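Local coordinates for protein Lys-gingipain catalytic subunit (PDB 6I9A) that cleaves proteins after lysine as a secreted cysteine endopeptidase of Porphyromonas gingivalis, hydrolysing haemoglobin, collagen and immunoglobulins, at residues T33-A36 against Q37-F40; D134-L137 against M138-A142; I402-G406 against V407-T411. One frame throughout, in Å; residues are numbered along the deposited sequence.

Contact 1: residues T33-A36 against Q37-F40; sequences TWKA and QKGF
Trp34 sends its CG anti to the backbone N (chi1 167°), while Lys38, with CG between backbone N and carbonyl carbon (chi1 73°), starts its chain toward the indole; a bend at chi3 then brings CE across one face of the ring, and a further bend at chi4 turns NZ toward a water. Lys38 CD stands 3.9 Å from the centroid of the five-membered ring of Trp34, a CH-pi contact, and Lys38 CE reaches Trp34 CZ2 at 3.6 Å. At the indole's edge, in its plane, Gln37 OE1 lies 3.8 Å from Trp34 CE3, the amide turned 81° to the ring. Lys35 runs alongside both Lys38 and Phe40, its CD over one face of the phenyl ring, 4.0 Å from Phe40 CE2. The water accepts from Lys35 NZ and from Lys38 NZ, so the two amines share a polar partner; Lys35 NZ also has salt bridges to Asp362 and Glu140. Phe40 N bonds to Lys35 O at 2.9 Å, and Gly39 N to Ala36 O at 2.9 Å, the latter donor well above the carbonyl plane. With Gly39, at positive phi, as the C-prime residue, this is a Schellman motif, ending helix 25-37 just before strand 40-46.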
loop_
_atom_site.group_PDB
_atom_site.type_symbol
_atom_site.label_atom_id
_atom_site.label_comp_id
_atom_site.label_asym_id
_atom_site.label_seq_id
_atom_site.Cartn_x
_atom_site.Cartn_y
_atom_site.Cartn_z
ATOM N N THR A 33 10.066 5.538 13.689
ATOM C CA THR A 33 10.594 4.626 14.719
ATOM C C THR A 33 10.165 3.197 14.408
ATOM O O THR A 33 10.965 2.267 14.401
ATOM C CB THR A 33 10.154 5.054 16.100
ATOM O OG1 THR A 33 10.734 6.336 16.379
ATOM C CG2 THR A 33 10.521 4.042 17.180
ATOM N N TRP A 34 8.853 3.006 14.168
ATOM C CA TRP A 34 8.325 1.663 13.866
ATOM C C TRP A 34 8.879 1.101 12.561
ATOM O O TRP A 34 9.243 -0.066 12.500
ATOM C CB TRP A 34 6.806 1.693 13.871
ATOM C CG TRP A 34 6.152 0.482 13.288
ATOM C CD1 TRP A 34 5.340 0.479 12.186
ATOM C CD2 TRP A 34 6.290 -0.892 13.684
ATOM N NE1 TRP A 34 4.891 -0.783 11.926
ATOM C CE2 TRP A 34 5.469 -1.654 12.819
ATOM C CE3 TRP A 34 6.995 -1.558 14.716
ATOM C CZ2 TRP A 34 5.359 -3.039 12.930
ATOM C CZ3 TRP A 34 6.892 -2.932 14.802
ATOM C CH2 TRP A 34 6.074 -3.658 13.938
ATOM N N LYS A 35 8.968 1.930 11.491
ATOM C CA LYS A 35 9.511 1.414 10.239
ATOM C C LYS A 35 10.957 0.951 10.421
ATOM O O LYS A 35 11.343 -0.084 9.909
ATOM C CB LYS A 35 9.418 2.460 9.126
ATOM C CG LYS A 35 7.969 2.816 8.730
ATOM C CD LYS A 35 7.062 1.601 8.376
ATOM C CE LYS A 35 5.753 2.121 7.850
ATOM N NZ LYS A 35 4.827 1.051 7.424
ATOM N N ALA A 36 11.770 1.699 11.225
ATOM C CA ALA A 36 13.164 1.238 11.483
ATOM C C ALA A 36 13.118 -0.061 12.281
ATOM O O ALA A 36 13.839 -1.023 11.974
ATOM C CB ALA A 36 13.931 2.294 12.263
ATOM N N GLN A 37 12.242 -0.131 13.300
ATOM C CA GLN A 37 12.161 -1.331 14.126
ATOM C C GLN A 37 11.801 -2.578 13.328
ATOM O O GLN A 37 12.286 -3.683 13.629
ATOM C CB GLN A 37 11.139 -1.123 15.260
ATOM C CG GLN A 37 11.671 -0.175 16.312
ATOM C CD GLN A 37 10.612 0.254 17.294
ATOM O OE1 GLN A 37 9.415 0.219 17.015
ATOM N NE2 GLN A 37 11.055 0.680 18.489
ATOM N N LYS A 38 10.936 -2.429 12.313
ATOM C CA LYS A 38 10.549 -3.594 11.533
ATOM C C LYS A 38 11.527 -3.866 10.370
ATOM O O LYS A 38 11.301 -4.784 9.587
ATOM C CB LYS A 38 9.103 -3.483 11.030
ATOM C CG LYS A 38 8.926 -2.459 9.888
ATOM C CD LYS A 38 7.463 -2.001 9.709
ATOM C CE LYS A 38 6.474 -3.132 9.459
ATOM N NZ LYS A 38 6.692 -3.832 8.146
ATOM N N GLY A 39 12.625 -3.128 10.303
ATOM C CA GLY A 39 13.685 -3.458 9.360
ATOM C C GLY A 39 13.814 -2.604 8.130
ATOM O O GLY A 39 14.470 -2.996 7.150
ATOM N N PHE A 40 13.217 -1.375 8.146
ATOM C CA PHE A 40 13.393 -0.473 6.998
ATOM C C PHE A 40 14.593 0.410 7.259
ATOM O O PHE A 40 14.654 1.105 8.291
ATOM C CB PHE A 40 12.179 0.412 6.789
ATOM C CG PHE A 40 10.912 -0.212 6.248
ATOM C CD1 PHE A 40 10.615 -1.554 6.453
ATOM C CD2 PHE A 40 9.985 0.565 5.565
ATOM C CE1 PHE A 40 9.422 -2.117 5.931
ATOM C CE2 PHE A 40 8.756 0.011 5.131
ATOM C CZ PHE A 40 8.528 -1.318 5.261
HETATM O O HOH W 1 5.510 -1.724 6.517
#

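Contact 2: residues D134-L137 against M138-A142; sequences DKVL and MYEKA
The last turns of helix 126-141, closed by a Schellman motif at Ala142, bring Val136 and Glu140 together one turn apart. Their side chains lie side by side and point the same way. Val136 CG1, anti to the backbone N at chi1 170°, is the branch that touches, 3.5 Å from Glu140 OE1. With its CG anti to the carbonyl carbon, the glutamate first passes the helix backbone, Glu140 CG lying 3.3 Å from Val136 O; extension beyond CG then carries the carboxylate alongside the valine methyl. That carboxylate oxygen is held from beyond the helix: OE1 receives a salt bridge from Lys35 NZ and a hydrogen bond from Trp34 NE1. Two donors on one buried oxygen would be expected to stabilise the charged form of Glu140.

Beneath the side chains runs a regular i to i+4 ladder. Glu140 N meets Val136 O at 2.9 Å with an N-H...O angle of 168°, and Lys141 N meets Leu137 O at 2.9 Å. The same Leu137 carbonyl is flanked by the extended Lys141 chain, whose CB lies 3.1 Å from Leu137 O. The ladder gives way at Ala142, whose phi is 53°: its N turns back to Tyr139 O in a weak bond of 3.2 Å, and Thr143 N reaches Met138 O.

Around the helix, different residues meet different parts of the catalytic domain. Val136, Leu137 and Lys141 pack on Trp31 and Trp34 of helix 25-37. Lys135 NZ donates to the carbonyls of Val268, Thr266 and Ala273, among others, at the end of helix 261-267, in the loop after it and at the start of strand 273-279, while the Tyr139 ring meets those of Tyr274 and Tyr368.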
loop_
_atom_site.group_PDB
_atom_site.type_symbol
_atom_site.label_atom_id
_atom_site.label_comp_id
_atom_site.label_asym_id
_atom_site.label_seq_id
_atom_site.Cartn_x
_atom_site.Cartn_y
_atom_site.Cartn_z
ATOM N N ASP A 134 -1.469 6.580 13.508
ATOM C CA ASP A 134 -2.011 5.725 14.588
ATOM C C ASP A 134 -2.751 4.516 14.028
ATOM O O ASP A 134 -2.731 3.407 14.591
ATOM C CB ASP A 134 -2.932 6.547 15.464
ATOM C CG ASP A 134 -2.194 7.551 16.332
ATOM O OD1 ASP A 134 -0.953 7.407 16.529
ATOM O OD2 ASP A 134 -2.855 8.471 16.852
ATOM N N LYS A 135 -3.438 4.695 12.886
ATOM C CA LYS A 135 -4.136 3.555 12.263
ATOM C C LYS A 135 -3.150 2.552 11.705
ATOM O O LYS A 135 -3.300 1.342 11.837
ATOM C CB LYS A 135 -5.087 4.049 11.171
ATOM C CG LYS A 135 -6.272 4.848 11.795
ATOM C CD LYS A 135 -7.299 5.304 10.743
ATOM C CE LYS A 135 -6.810 6.494 9.982
ATOM N NZ LYS A 135 -7.844 6.960 8.986
ATOM N N VAL A 136 -2.099 3.061 11.028
ATOM C CA VAL A 136 -1.047 2.171 10.494
ATOM C C VAL A 136 -0.393 1.363 11.602
ATOM O O VAL A 136 -0.215 0.167 11.468
ATOM C CB VAL A 136 0.010 2.993 9.731
ATOM C CG1 VAL A 136 1.207 2.128 9.383
ATOM C CG2 VAL A 136 -0.619 3.625 8.497
ATOM N N LEU A 137 -0.052 2.019 12.722
ATOM C CA LEU A 137 0.642 1.349 13.826
ATOM C C LEU A 137 -0.244 0.255 14.423
ATOM O O LEU A 137 0.231 -0.851 14.696
ATOM C CB LEU A 137 1.020 2.374 14.921
ATOM C CG LEU A 137 2.126 3.366 14.551
ATOM C CD1 LEU A 137 2.328 4.401 15.640
ATOM C CD2 LEU A 137 3.440 2.614 14.335
ATOM N N MET A 138 -1.532 0.560 14.641
ATOM C CA MET A 138 -2.402 -0.466 15.213
ATOM C C MET A 138 -2.527 -1.650 14.272
ATOM O O MET A 138 -2.480 -2.817 14.672
ATOM C CB MET A 138 -3.785 0.111 15.506
ATOM C CG MET A 138 -4.739 -0.987 15.932
ATOM S SD MET A 138 -6.222 -0.440 16.789
ATOM C CE MET A 138 -5.479 -0.035 18.412
ATOM N N TYR A 139 -2.645 -1.358 12.957
ATOM C CA TYR A 139 -2.818 -2.441 12.007
ATOM C C TYR A 139 -1.565 -3.305 11.889
ATOM O O TYR A 139 -1.620 -4.545 11.980
ATOM C CB TYR A 139 -3.185 -1.845 10.626
ATOM C CG TYR A 139 -3.528 -2.911 9.604
ATOM C CD1 TYR A 139 -4.833 -3.411 9.500
ATOM C CD2 TYR A 139 -2.553 -3.427 8.748
ATOM C CE1 TYR A 139 -5.148 -4.388 8.588
ATOM C CE2 TYR A 139 -2.866 -4.410 7.820
ATOM C CZ TYR A 139 -4.168 -4.858 7.721
ATOM O OH TYR A 139 -4.478 -5.809 6.785
ATOM N N GLU A 140 -0.396 -2.666 11.727
ATOM C CA GLU A 140 0.859 -3.402 11.501
ATOM C C GLU A 140 1.398 -4.097 12.755
ATOM O O GLU A 140 2.031 -5.151 12.647
ATOM C CB GLU A 140 1.944 -2.465 10.955
ATOM C CG GLU A 140 1.605 -1.894 9.590
ATOM C CD GLU A 140 2.874 -1.403 8.916
ATOM O OE1 GLU A 140 3.554 -0.513 9.472
ATOM O OE2 GLU A 140 3.185 -1.880 7.798
ATOM N N LYS A 141 1.173 -3.488 13.926
ATOM C CA LYS A 141 1.574 -4.112 15.194
ATOM C C LYS A 141 0.491 -5.071 15.672
ATOM O O LYS A 141 0.715 -5.822 16.644
ATOM C CB LYS A 141 1.812 -3.060 16.270
ATOM C CG LYS A 141 3.023 -2.191 15.938
ATOM C CD LYS A 141 3.254 -1.242 17.116
ATOM C CE LYS A 141 4.524 -0.455 16.999
ATOM N NZ LYS A 141 4.866 0.143 18.346
ATOM N N ALA A 142 -0.687 -5.084 14.985
ATOM C CA ALA A 142 -1.807 -5.973 15.316
ATOM C C ALA A 142 -2.212 -5.866 16.773
ATOM O O ALA A 142 -2.407 -6.861 17.460
ATOM C CB ALA A 142 -1.500 -7.421 14.937
#

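Contact 3: residues I402-G406 against V407-T411; sequences ISKDG and VLYGT
Ile402 O is gripped by two backbone donors, Tyr409 N at 2.8 Å and Gly410 N at 3.2 Å, both in the carbonyl plane. Two residues thus face one, a classic beta bulge, and the register shifts by one between Ile402 and Ser403. Beyond it Ile402 N returns a bond to Gly410 O with an N-H...O angle of 170°. At the other end Lys404 and Val407 form a hydrogen-bonded pair that closes a type I' turn through Asp405 and Gly406, both at positive phi.

The Tyr409 side chain runs back toward that turn. Its CG stands anti to the carbonyl carbon (chi1 -77°), which takes the ring obliquely past Lys404, with Tyr409 CE1 3.9 Å from Lys404 CB. One water joins Tyr409 OH at 2.7 Å, Lys404 O and Asp405 OD2. The lysine chain, bent at its last two torsions, brings Lys404 NZ to the syn side of Asp405 OD2 at 2.7 Å, a salt bridge.

The hairpin lies inside the antiparallel sheet of the C-terminal immunoglobulin-like domain: strand 399-404 is flanked by strand 432-439, strand 407-413 by strand 419-424, and the Tyr409 ring meets Tyr434 edge-to-face.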
loop_
_atom_site.group_PDB
_atom_site.type_symbol
_atom_site.label_atom_id
_atom_site.label_comp_id
_atom_site.label_asym_id
_atom_site.label_seq_id
_atom_site.Cartn_x
_atom_site.Cartn_y
_atom_site.Cartn_z
ATOM N N ILE A 402 16.932 -6.148 14.052
ATOM C CA ILE A 402 17.455 -5.814 15.366
ATOM C C ILE A 402 17.671 -4.307 15.411
ATOM O O ILE A 402 18.324 -3.762 14.528
ATOM C CB ILE A 402 18.745 -6.582 15.677
ATOM C CG1 ILE A 402 18.484 -8.109 15.682
ATOM C CG2 ILE A 402 19.338 -6.111 17.035
ATOM C CD1 ILE A 402 19.768 -8.937 15.857
ATOM N N SER A 403 17.143 -3.647 16.449
ATOM C CA SER A 403 17.228 -2.192 16.557
ATOM C C SER A 403 17.321 -1.794 18.021
ATOM O O SER A 403 17.155 -2.609 18.918
ATOM C CB SER A 403 16.007 -1.532 15.896
ATOM O OG SER A 403 14.818 -1.792 16.623
ATOM N N LYS A 404 17.583 -0.497 18.252
ATOM C CA LYS A 404 17.512 0.081 19.586
ATOM C C LYS A 404 17.273 1.574 19.459
ATOM O O LYS A 404 17.860 2.210 18.587
ATOM C CB LYS A 404 18.780 -0.202 20.406
ATOM C CG LYS A 404 18.586 0.088 21.916
ATOM C CD LYS A 404 19.791 -0.343 22.763
ATOM C CE LYS A 404 21.058 0.426 22.436
ATOM N NZ LYS A 404 20.962 1.843 22.868
ATOM N N ASP A 405 16.333 2.096 20.251
ATOM C CA ASP A 405 15.993 3.526 20.241
ATOM C C ASP A 405 15.563 4.008 18.847
ATOM O O ASP A 405 15.856 5.128 18.466
ATOM C CB ASP A 405 17.190 4.394 20.726
ATOM C CG ASP A 405 17.918 3.885 21.943
ATOM O OD1 ASP A 405 17.292 3.796 23.004
ATOM O OD2 ASP A 405 19.123 3.558 21.816
ATOM N N GLY A 406 14.921 3.135 18.054
ATOM C CA GLY A 406 14.484 3.530 16.716
ATOM C C GLY A 406 15.573 3.599 15.682
ATOM O O GLY A 406 15.359 4.072 14.552
ATOM N N VAL A 407 16.784 3.081 16.044
ATOM C CA VAL A 407 17.889 2.999 15.102
ATOM C C VAL A 407 18.038 1.538 14.684
ATOM O O VAL A 407 18.153 0.666 15.550
ATOM C CB VAL A 407 19.211 3.513 15.734
ATOM C CG1 VAL A 407 20.412 3.301 14.784
ATOM C CG2 VAL A 407 19.082 4.979 16.191
ATOM N N LEU A 408 17.993 1.268 13.388
ATOM C CA LEU A 408 18.108 -0.092 12.886
ATOM C C LEU A 408 19.572 -0.501 12.877
ATOM O O LEU A 408 20.399 0.180 12.262
ATOM C CB LEU A 408 17.514 -0.133 11.482
ATOM C CG LEU A 408 17.539 -1.467 10.783
ATOM C CD1 LEU A 408 16.830 -2.572 11.594
ATOM C CD2 LEU A 408 16.883 -1.340 9.421
ATOM N N TYR A 409 19.864 -1.701 13.425
ATOM C CA TYR A 409 21.254 -2.190 13.467
ATOM C C TYR A 409 21.477 -3.322 12.484
ATOM O O TYR A 409 22.599 -3.505 12.005
ATOM C CB TYR A 409 21.593 -2.712 14.895
ATOM C CG TYR A 409 21.864 -1.649 15.944
ATOM C CD1 TYR A 409 20.894 -0.700 16.289
ATOM C CD2 TYR A 409 23.049 -1.667 16.683
ATOM C CE1 TYR A 409 21.114 0.222 17.309
ATOM C CE2 TYR A 409 23.252 -0.784 17.730
ATOM C CZ TYR A 409 22.298 0.172 18.020
ATOM O OH TYR A 409 22.523 1.092 19.017
ATOM N N GLY A 410 20.463 -4.143 12.173
ATOM C CA GLY A 410 20.699 -5.249 11.270
ATOM C C GLY A 410 19.413 -5.916 10.858
ATOM O O GLY A 410 18.408 -5.829 11.567
ATOM N N THR A 411 19.460 -6.595 9.722
ATOM C CA THR A 411 18.301 -7.330 9.192
ATOM C C THR A 411 18.726 -8.636 8.565
ATOM O O THR A 411 19.872 -8.774 8.091
ATOM C CB THR A 411 17.536 -6.506 8.131
ATOM O OG1 THR A 411 18.314 -6.370 6.941
ATOM C CG2 THR A 411 17.112 -5.134 8.614
HETATM O O HOH W 2 20.649 2.945 19.442
#

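How the contacts relate
Contact 1 stands between the other two, its centre about 13 Å from that of contact 2 and about 7 Å from that of contact 3. Toward contact 2 the link is polar and apolar: Trp34 NE1 probably bonds to Glu140 OE1 at 2.8 Å, Lys35 NZ reaches Glu140 OE1 at 2.9 Å, and Trp34 CE3 packs on Lys141 CE at 3.5 Å. Toward contact 3 it is packing: Ala36 CB lies 3.2 Å from Gly406 O. The helix end 33-40 thereby joins the catalytic domain to the immunoglobulin-like domain. Contacts 2 and 3 do not touch. Contacts 1 and 3 lie away from the annotated sites; in contact 2 the Lys135 side chain is about 10 Å from that of Glu263, a calcium ligand.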